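Local coordinates for protein cyclopenase asqI (Emericella nidulans, PDB 5YY3) that catalyses, as a zinc-dependent lyase of the tyrosinase family, the ring contraction of 4'-methoxycyclopenin to 4'-methoxyviridicatin with loss of methyl isocyanate in aspoquinolone biosynthesis, at residues 306-311 and 349-354; 76-81 and 356-361; 487-492 and 577-582. All coordinates share one frame; numbering follows the deposited sequence.

Contact 1 of 3, residues 306-311 and 349-354; sequences QFETTS and EERYGN
The ring of Y352 is met on one face by the edge of F307, whose CD1 lies 3.4 Å above the plane of the Y352 ring and over its centre. With the centroids of the F307 and Y352 rings 4.8 Å apart and the planes at 75°, the pair is a T-shaped stack in which F307 gives the edge and Y352 the face. The opposite face of Y352 carries CG of its own neighbour R351, placed nearer the rim. At the hydroxyl end, E308 N donates to Y352 OH over 2.9 Å with an N-H...O angle of 164°, a nearly straight bond that comes in near the ring plane and ties the phenol to the backbone of the other segment. The second flat group, the R351 guanidinium, has E308 CB 3.6 Å above its plane and over its centre. That is aliphatic packing, not an ion pair: E308 bends at chi2 (-48°), which carries its carboxylate off, and E308 OE1 stays 4.8 Å from R351 NH1. The charge of R351 is instead met by D348 in a salt bridge. Beyond the pair, A301 of helix 288-304 and I330 of helix 323-331 touch both F307 and Y352, making the rings part of a buried apolar cluster. The contact thus joins the end of strand 306-307, half of a two-stranded antiparallel hairpin with 316-317, to the short, weakly bonded helix 349-352 of the mainly helical hemocyanin-type metal-binding domain, away from the zinc ligands.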
# COMPACT_ATOMS: atom_id res chain seq x y z
N GLN A 306 5.44 40.87 -25.29
CA GLN A 306 6.72 41.37 -25.82
C GLN A 306 7.87 40.91 -24.93
O GLN A 306 7.71 40.82 -23.72
CB GLN A 306 6.79 42.91 -25.87
CG GLN A 306 5.50 43.67 -26.11
CD GLN A 306 5.56 45.10 -25.56
OE1 GLN A 306 6.50 45.48 -24.85
NE2 GLN A 306 4.54 45.89 -25.88
N PHE A 307 9.04 40.70 -25.52
CA PHE A 307 10.26 40.64 -24.72
C PHE A 307 11.08 41.93 -24.94
O PHE A 307 11.39 42.29 -26.08
CB PHE A 307 11.10 39.40 -25.07
CG PHE A 307 10.61 38.13 -24.42
CD1 PHE A 307 11.08 37.75 -23.17
CD2 PHE A 307 9.67 37.33 -25.04
CE1 PHE A 307 10.63 36.59 -22.57
CE2 PHE A 307 9.21 36.17 -24.45
CZ PHE A 307 9.69 35.80 -23.21
N GLU A 308 11.41 42.61 -23.85
CA GLU A 308 12.15 43.87 -23.92
C GLU A 308 13.52 43.69 -24.53
O GLU A 308 14.23 42.71 -24.27
CB GLU A 308 12.28 44.53 -22.54
CG GLU A 308 10.97 45.03 -21.96
CD GLU A 308 10.16 45.86 -22.95
OE1 GLU A 308 10.73 46.80 -23.56
OE2 GLU A 308 8.96 45.56 -23.13
N THR A 309 13.88 44.66 -25.35
CA THR A 309 15.15 44.72 -26.05
C THR A 309 16.04 45.69 -25.26
O THR A 309 15.57 46.40 -24.37
CB THR A 309 14.91 45.13 -27.54
OG1 THR A 309 14.47 43.99 -28.29
CG2 THR A 309 16.14 45.72 -28.23
N THR A 310 17.34 45.67 -25.55
CA THR A 310 18.29 46.64 -25.02
C THR A 310 17.95 48.10 -25.40
O THR A 310 18.42 49.04 -24.74
CB THR A 310 19.71 46.29 -25.52
OG1 THR A 310 20.69 46.86 -24.64
CG2 THR A 310 19.92 46.78 -26.96
N SER A 311 17.15 48.30 -26.44
CA SER A 311 16.77 49.66 -26.84
C SER A 311 15.29 49.95 -26.53
O SER A 311 14.38 49.28 -27.03
CB SER A 311 17.07 49.88 -28.32
OG SER A 311 16.40 48.94 -29.14
N GLU A 349 19.36 40.47 -21.94
CA GLU A 349 19.82 39.29 -21.20
C GLU A 349 19.87 39.51 -19.69
O GLU A 349 19.98 38.56 -18.93
CB GLU A 349 21.20 38.86 -21.68
CG GLU A 349 21.34 38.85 -23.19
CD GLU A 349 22.58 38.13 -23.65
OE1 GLU A 349 23.30 37.58 -22.78
OE2 GLU A 349 22.83 38.09 -24.88
N GLU A 350 19.84 40.76 -19.25
CA GLU A 350 19.87 41.02 -17.82
C GLU A 350 18.48 40.79 -17.25
O GLU A 350 18.34 40.38 -16.11
CB GLU A 350 20.36 42.44 -17.53
CG GLU A 350 21.83 42.65 -17.91
CD GLU A 350 22.78 41.82 -17.04
OE1 GLU A 350 22.45 41.60 -15.86
OE2 GLU A 350 23.83 41.35 -17.56
N ARG A 351 17.47 41.07 -18.05
CA ARG A 351 16.10 40.96 -17.59
C ARG A 351 15.62 39.48 -17.59
O ARG A 351 14.98 39.03 -16.63
CB ARG A 351 15.18 41.84 -18.45
CG ARG A 351 13.81 42.04 -17.84
CD ARG A 351 13.01 43.10 -18.55
NE ARG A 351 13.83 44.24 -18.93
CZ ARG A 351 13.35 45.45 -19.19
NH1 ARG A 351 12.05 45.69 -19.09
NH2 ARG A 351 14.17 46.44 -19.55
N TYR A 352 15.96 38.73 -18.63
CA TYR A 352 15.45 37.37 -18.76
C TYR A 352 16.50 36.27 -18.46
O TYR A 352 16.13 35.13 -18.15
CB TYR A 352 14.85 37.19 -20.17
CG TYR A 352 13.86 38.29 -20.48
CD1 TYR A 352 12.67 38.41 -19.77
CD2 TYR A 352 14.13 39.25 -21.46
CE1 TYR A 352 11.77 39.44 -20.04
CE2 TYR A 352 13.23 40.28 -21.74
CZ TYR A 352 12.06 40.36 -21.02
OH TYR A 352 11.16 41.37 -21.27
N GLY A 353 17.78 36.61 -18.55
CA GLY A 353 18.84 35.71 -18.09
C GLY A 353 19.01 34.39 -18.82
O GLY A 353 18.77 34.29 -20.04
N ASN A 354 19.45 33.38 -18.08
CA ASN A 354 19.63 32.02 -18.57
C ASN A 354 18.96 31.01 -17.63
O ASN A 354 19.64 30.21 -16.98
CB ASN A 354 21.12 31.69 -18.73
CG ASN A 354 21.36 30.37 -19.43
OD1 ASN A 354 20.41 29.73 -19.89
ND2 ASN A 354 22.62 29.97 -19.55

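Contact 2 of 3, residues 76-81 and 356-361; sequences SPEHLE and HNYGLG
Two helices of the hemocyanin-like helical region meet here near their N-terminal ends: the first turn of helix 77-92, with S76 at its N-cap position, packs against helix 355-367. The short segment axes approach to 10.7 Å at 116° between their N-to-C directions. P77 lies over one face of the Y358 ring, its CG 3.6 Å from the ring centroid and 18° off the normal, which meets the geometry of a CH-pi contact. The same CG also packs on N357 CB at 4.0 Å. At the ring edge, Y358 OH donates to E78 OE2; the modelled 2.5 Å is very short and its exact value doubtful. The acceptor lies in the ring plane, with the carboxylate turned out of it. E78 is folded at chi2 (76°), bringing its carboxylate back toward the tyrosine. Helix 355-367 runs beside the metal site of the tyrosinase-type fold: the N357 side chain is about 7 Å from that of the zinc ligand H190 and about 9 Å from that of H218. The N357 amide is engaged outside the pair of segments, ND2 donating to D332 OD1 and N354 OD1. W294 also meets the Y358 ring.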
# COMPACT_ATOMS: atom_id res chain seq x y z
N SER A 76 27.26 23.68 -15.41
CA SER A 76 27.48 25.12 -15.20
C SER A 76 27.58 25.90 -16.53
O SER A 76 28.39 25.57 -17.40
CB SER A 76 28.75 25.34 -14.37
OG SER A 76 29.17 26.69 -14.47
N PRO A 77 26.74 26.93 -16.68
CA PRO A 77 26.77 27.73 -17.92
C PRO A 77 28.16 28.30 -18.24
O PRO A 77 28.55 28.30 -19.42
CB PRO A 77 25.76 28.85 -17.63
CG PRO A 77 24.80 28.21 -16.67
CD PRO A 77 25.63 27.32 -15.80
N GLU A 78 28.89 28.74 -17.23
CA GLU A 78 30.26 29.23 -17.43
C GLU A 78 31.16 28.13 -18.00
O GLU A 78 31.93 28.36 -18.94
CB GLU A 78 30.84 29.76 -16.12
CG GLU A 78 30.23 31.08 -15.68
CD GLU A 78 28.84 30.94 -15.08
OE1 GLU A 78 28.43 29.80 -14.76
OE2 GLU A 78 28.17 31.97 -14.90
N HIS A 79 31.07 26.94 -17.43
CA HIS A 79 31.88 25.83 -17.89
C HIS A 79 31.44 25.35 -19.27
O HIS A 79 32.24 24.83 -20.03
CB HIS A 79 31.83 24.67 -16.90
CG HIS A 79 32.57 24.93 -15.63
ND1 HIS A 79 33.68 24.19 -15.25
CD2 HIS A 79 32.37 25.83 -14.63
CE1 HIS A 79 34.12 24.63 -14.09
NE2 HIS A 79 33.34 25.62 -13.69
N LEU A 80 30.15 25.49 -19.58
CA LEU A 80 29.65 25.04 -20.88
C LEU A 80 30.18 25.96 -21.97
O LEU A 80 30.49 25.52 -23.08
CB LEU A 80 28.12 24.99 -20.91
CG LEU A 80 27.51 23.88 -20.02
CD1 LEU A 80 26.05 24.12 -19.72
CD2 LEU A 80 27.70 22.50 -20.67
N GLU A 81 30.30 27.24 -21.65
CA GLU A 81 30.89 28.22 -22.56
C GLU A 81 32.30 27.79 -22.96
O GLU A 81 32.66 27.82 -24.14
CB GLU A 81 30.92 29.60 -21.90
CG GLU A 81 30.39 30.72 -22.79
CD GLU A 81 30.41 32.08 -22.09
OE1 GLU A 81 31.17 32.97 -22.54
OE2 GLU A 81 29.67 32.25 -21.10
N HIS A 356 16.94 28.22 -17.72
CA HIS A 356 16.96 26.77 -17.83
C HIS A 356 18.28 26.20 -17.33
O HIS A 356 18.30 25.31 -16.48
CB HIS A 356 16.72 26.30 -19.27
CG HIS A 356 17.04 24.85 -19.50
ND1 HIS A 356 16.42 23.84 -18.80
CD2 HIS A 356 17.93 24.25 -20.32
CE1 HIS A 356 16.90 22.67 -19.19
NE2 HIS A 356 17.82 22.90 -20.11
N ASN A 357 19.38 26.73 -17.84
CA ASN A 357 20.68 26.14 -17.53
C ASN A 357 21.19 26.51 -16.13
O ASN A 357 21.86 25.71 -15.48
CB ASN A 357 21.70 26.54 -18.60
CG ASN A 357 21.35 25.98 -19.98
OD1 ASN A 357 21.66 24.83 -20.29
ND2 ASN A 357 20.69 26.80 -20.80
N TYR A 358 20.86 27.69 -15.63
CA TYR A 358 21.21 27.98 -14.24
C TYR A 358 20.31 27.18 -13.31
O TYR A 358 20.73 26.77 -12.21
CB TYR A 358 21.11 29.48 -13.93
CG TYR A 358 22.35 30.23 -14.33
CD1 TYR A 358 23.59 29.91 -13.79
CD2 TYR A 358 22.28 31.30 -15.22
CE1 TYR A 358 24.73 30.61 -14.14
CE2 TYR A 358 23.42 32.00 -15.58
CZ TYR A 358 24.64 31.66 -15.02
OH TYR A 358 25.77 32.34 -15.38
N GLY A 359 19.08 26.94 -13.75
CA GLY A 359 18.17 26.09 -12.99
C GLY A 359 18.70 24.68 -12.79
O GLY A 359 18.69 24.16 -11.66
N LEU A 360 19.17 24.07 -13.87
CA LEU A 360 19.78 22.74 -13.80
C LEU A 360 20.99 22.78 -12.88
O LEU A 360 21.22 21.84 -12.09
CB LEU A 360 20.20 22.23 -15.19
CG LEU A 360 19.05 21.94 -16.16
CD1 LEU A 360 19.57 21.35 -17.46
CD2 LEU A 360 18.03 21.03 -15.52
N GLY A 361 21.73 23.88 -12.98
CA GLY A 361 22.89 24.13 -12.14
C GLY A 361 22.59 24.14 -10.65
O GLY A 361 23.41 23.70 -9.84

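Contact 3 of 3, residues 487-492 and 577-582; sequences QTLTLR and CIATDD
R492 reaches across to two partners on the neighbouring strand and the turn that follows it. R492 NE donates to T580 OG1 over 3.0 Å at 171°, with the oxygen only 4° out of the guanidinium plane. Farther along, R492 NH2 forms a salt bridge with D582, 3.0 Å from OD2; the individual hydrogen bonds to the two carboxylate oxygens are weak, and the guanidinium and carboxylate planes stand 67° apart. Extended from CG to NE, the R492 chain runs alongside I578 and meets T580 edge-on through NE. T580 OG1 in turn donates to D582 OD1 over 2.9 Å, approaching from above the carboxylate plane; the threonine hydroxyl therefore receives from the arginine and gives to the aspartate. The other terminal nitrogen, R492 NH1, pairs with D598, which leaves the guanidinium between two carboxylates, an environment likely to stabilise its positive charge.

Behind this network runs an antiparallel strand pairing in the hemocyanin Ig-like domain, where strand 487-497 lies between 508-517 and 571-580. T490-T580 and R492-I578 are hydrogen-bonded pairs flanking the non-hydrogen-bonded pair L491-A579. T490 N to T580 O measures 3.0 Å and the return bond, T580 N to T490 O, 2.9 Å, while A579 CA adds a CA-H...O contact to T490 O. A water accepts from D582 N and gives a weak bond to T488 O just past the paired stretch. The face bearing R492 and T580 is polar apart from I578, whose CG2 packs on R492 CB. On the other face, A579 CB sits 3.9 Å from L491 CD2 and 4.0 Å from L489 CD1; L424, V422 and W469 of strands 422-431 and 461-475 pack against this apolar side.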
# COMPACT_ATOMS: atom_id res chain seq x y z
N GLN A 487 -2.77 14.46 -55.11
CA GLN A 487 -2.99 15.21 -53.87
C GLN A 487 -2.04 14.71 -52.80
O GLN A 487 -2.04 13.52 -52.46
CB GLN A 487 -4.43 15.06 -53.38
CG GLN A 487 -4.74 15.91 -52.17
CD GLN A 487 -6.22 15.91 -51.83
OE1 GLN A 487 -6.96 15.06 -52.33
NE2 GLN A 487 -6.66 16.85 -51.02
N THR A 488 -1.22 15.61 -52.27
CA THR A 488 -0.30 15.24 -51.21
C THR A 488 -0.70 15.87 -49.89
O THR A 488 -0.86 17.07 -49.80
CB THR A 488 1.12 15.64 -51.56
OG1 THR A 488 1.59 14.78 -52.60
CG2 THR A 488 2.04 15.50 -50.33
N LEU A 489 -0.86 15.06 -48.86
CA LEU A 489 -1.25 15.55 -47.54
C LEU A 489 -0.42 14.84 -46.47
O LEU A 489 0.28 13.89 -46.75
CB LEU A 489 -2.75 15.34 -47.31
CG LEU A 489 -3.11 13.87 -47.47
CD1 LEU A 489 -3.41 13.22 -46.12
CD2 LEU A 489 -4.25 13.68 -48.47
N THR A 490 -0.50 15.35 -45.25
CA THR A 490 0.25 14.77 -44.14
C THR A 490 -0.72 14.33 -43.04
O THR A 490 -1.61 15.09 -42.64
CB THR A 490 1.28 15.76 -43.57
OG1 THR A 490 2.26 16.06 -44.57
CG2 THR A 490 2.00 15.17 -42.34
N LEU A 491 -0.55 13.08 -42.60
CA LEU A 491 -1.36 12.52 -41.52
C LEU A 491 -0.59 12.65 -40.21
O LEU A 491 0.56 12.21 -40.12
CB LEU A 491 -1.70 11.05 -41.79
CG LEU A 491 -2.61 10.74 -42.98
CD1 LEU A 491 -2.81 9.26 -43.07
CD2 LEU A 491 -3.94 11.45 -42.83
N ARG A 492 -1.23 13.25 -39.21
CA ARG A 492 -0.59 13.45 -37.92
C ARG A 492 -1.31 12.69 -36.82
O ARG A 492 -2.48 12.98 -36.52
CB ARG A 492 -0.53 14.94 -37.59
CG ARG A 492 0.08 15.78 -38.68
CD ARG A 492 -0.10 17.24 -38.41
NE ARG A 492 0.55 18.03 -39.44
CZ ARG A 492 1.80 18.46 -39.38
NH1 ARG A 492 2.53 18.20 -38.30
NH2 ARG A 492 2.31 19.17 -40.38
N CYS A 577 -6.23 11.71 -35.30
CA CYS A 577 -5.54 11.85 -36.57
C CYS A 577 -6.09 13.06 -37.30
O CYS A 577 -7.30 13.21 -37.49
CB CYS A 577 -5.68 10.58 -37.43
SG CYS A 577 -4.54 10.60 -38.87
N ILE A 578 -5.19 13.96 -37.68
CA ILE A 578 -5.58 15.11 -38.46
C ILE A 578 -4.85 15.07 -39.81
O ILE A 578 -3.70 14.63 -39.89
CB ILE A 578 -5.29 16.45 -37.70
CG1 ILE A 578 -5.72 17.67 -38.53
CG2 ILE A 578 -3.82 16.57 -37.31
CD1 ILE A 578 -5.64 18.98 -37.76
N ALA A 579 -5.54 15.47 -40.88
CA ALA A 579 -4.89 15.57 -42.18
C ALA A 579 -4.62 17.04 -42.51
O ALA A 579 -5.54 17.86 -42.56
CB ALA A 579 -5.74 14.91 -43.28
N THR A 580 -3.36 17.38 -42.72
CA THR A 580 -3.05 18.75 -43.07
C THR A 580 -2.52 18.87 -44.49
O THR A 580 -1.90 17.94 -45.02
CB THR A 580 -2.02 19.38 -42.08
OG1 THR A 580 -0.80 18.61 -42.07
CG2 THR A 580 -2.59 19.43 -40.68
N ASP A 581 -2.80 20.01 -45.10
CA ASP A 581 -2.08 20.45 -46.29
C ASP A 581 -0.92 21.33 -45.87
O ASP A 581 -1.13 22.42 -45.36
CB ASP A 581 -2.99 21.23 -47.24
CG ASP A 581 -2.25 21.71 -48.48
OD1 ASP A 581 -1.40 20.96 -49.00
OD2 ASP A 581 -2.52 22.85 -48.92
N ASP A 582 0.30 20.86 -46.10
CA ASP A 582 1.50 21.58 -45.66
C ASP A 582 2.21 22.37 -46.77
O ASP A 582 3.29 22.91 -46.54
CB ASP A 582 2.48 20.59 -45.03
CG ASP A 582 1.95 19.99 -43.73
OD1 ASP A 582 1.08 20.62 -43.09
OD2 ASP A 582 2.41 18.89 -43.36
O HOH W 1 1.06 18.53 -47.51

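How the contacts relate
Contacts 1 and 2 adjoin: their centres are 18 Å apart, and N354 ND2 of contact 1 packs on P77 CB of contact 2 at 3.8 Å. The helices 349-352 and 355-367 follow one another, and along the chain contact 1 is nested within the loop closed by contact 2. Of the three, contact 2 lies beside the zinc site, through N357 near H190 and H218, whereas contacts 1 and 3 are away from it. Contact 3 lies later in the sequence, in the Ig-like domain, with its centre 38 Å from that of contact 1 and 40 Å from that of contact 2; in both cases the nearest atoms are about 24 Å apart.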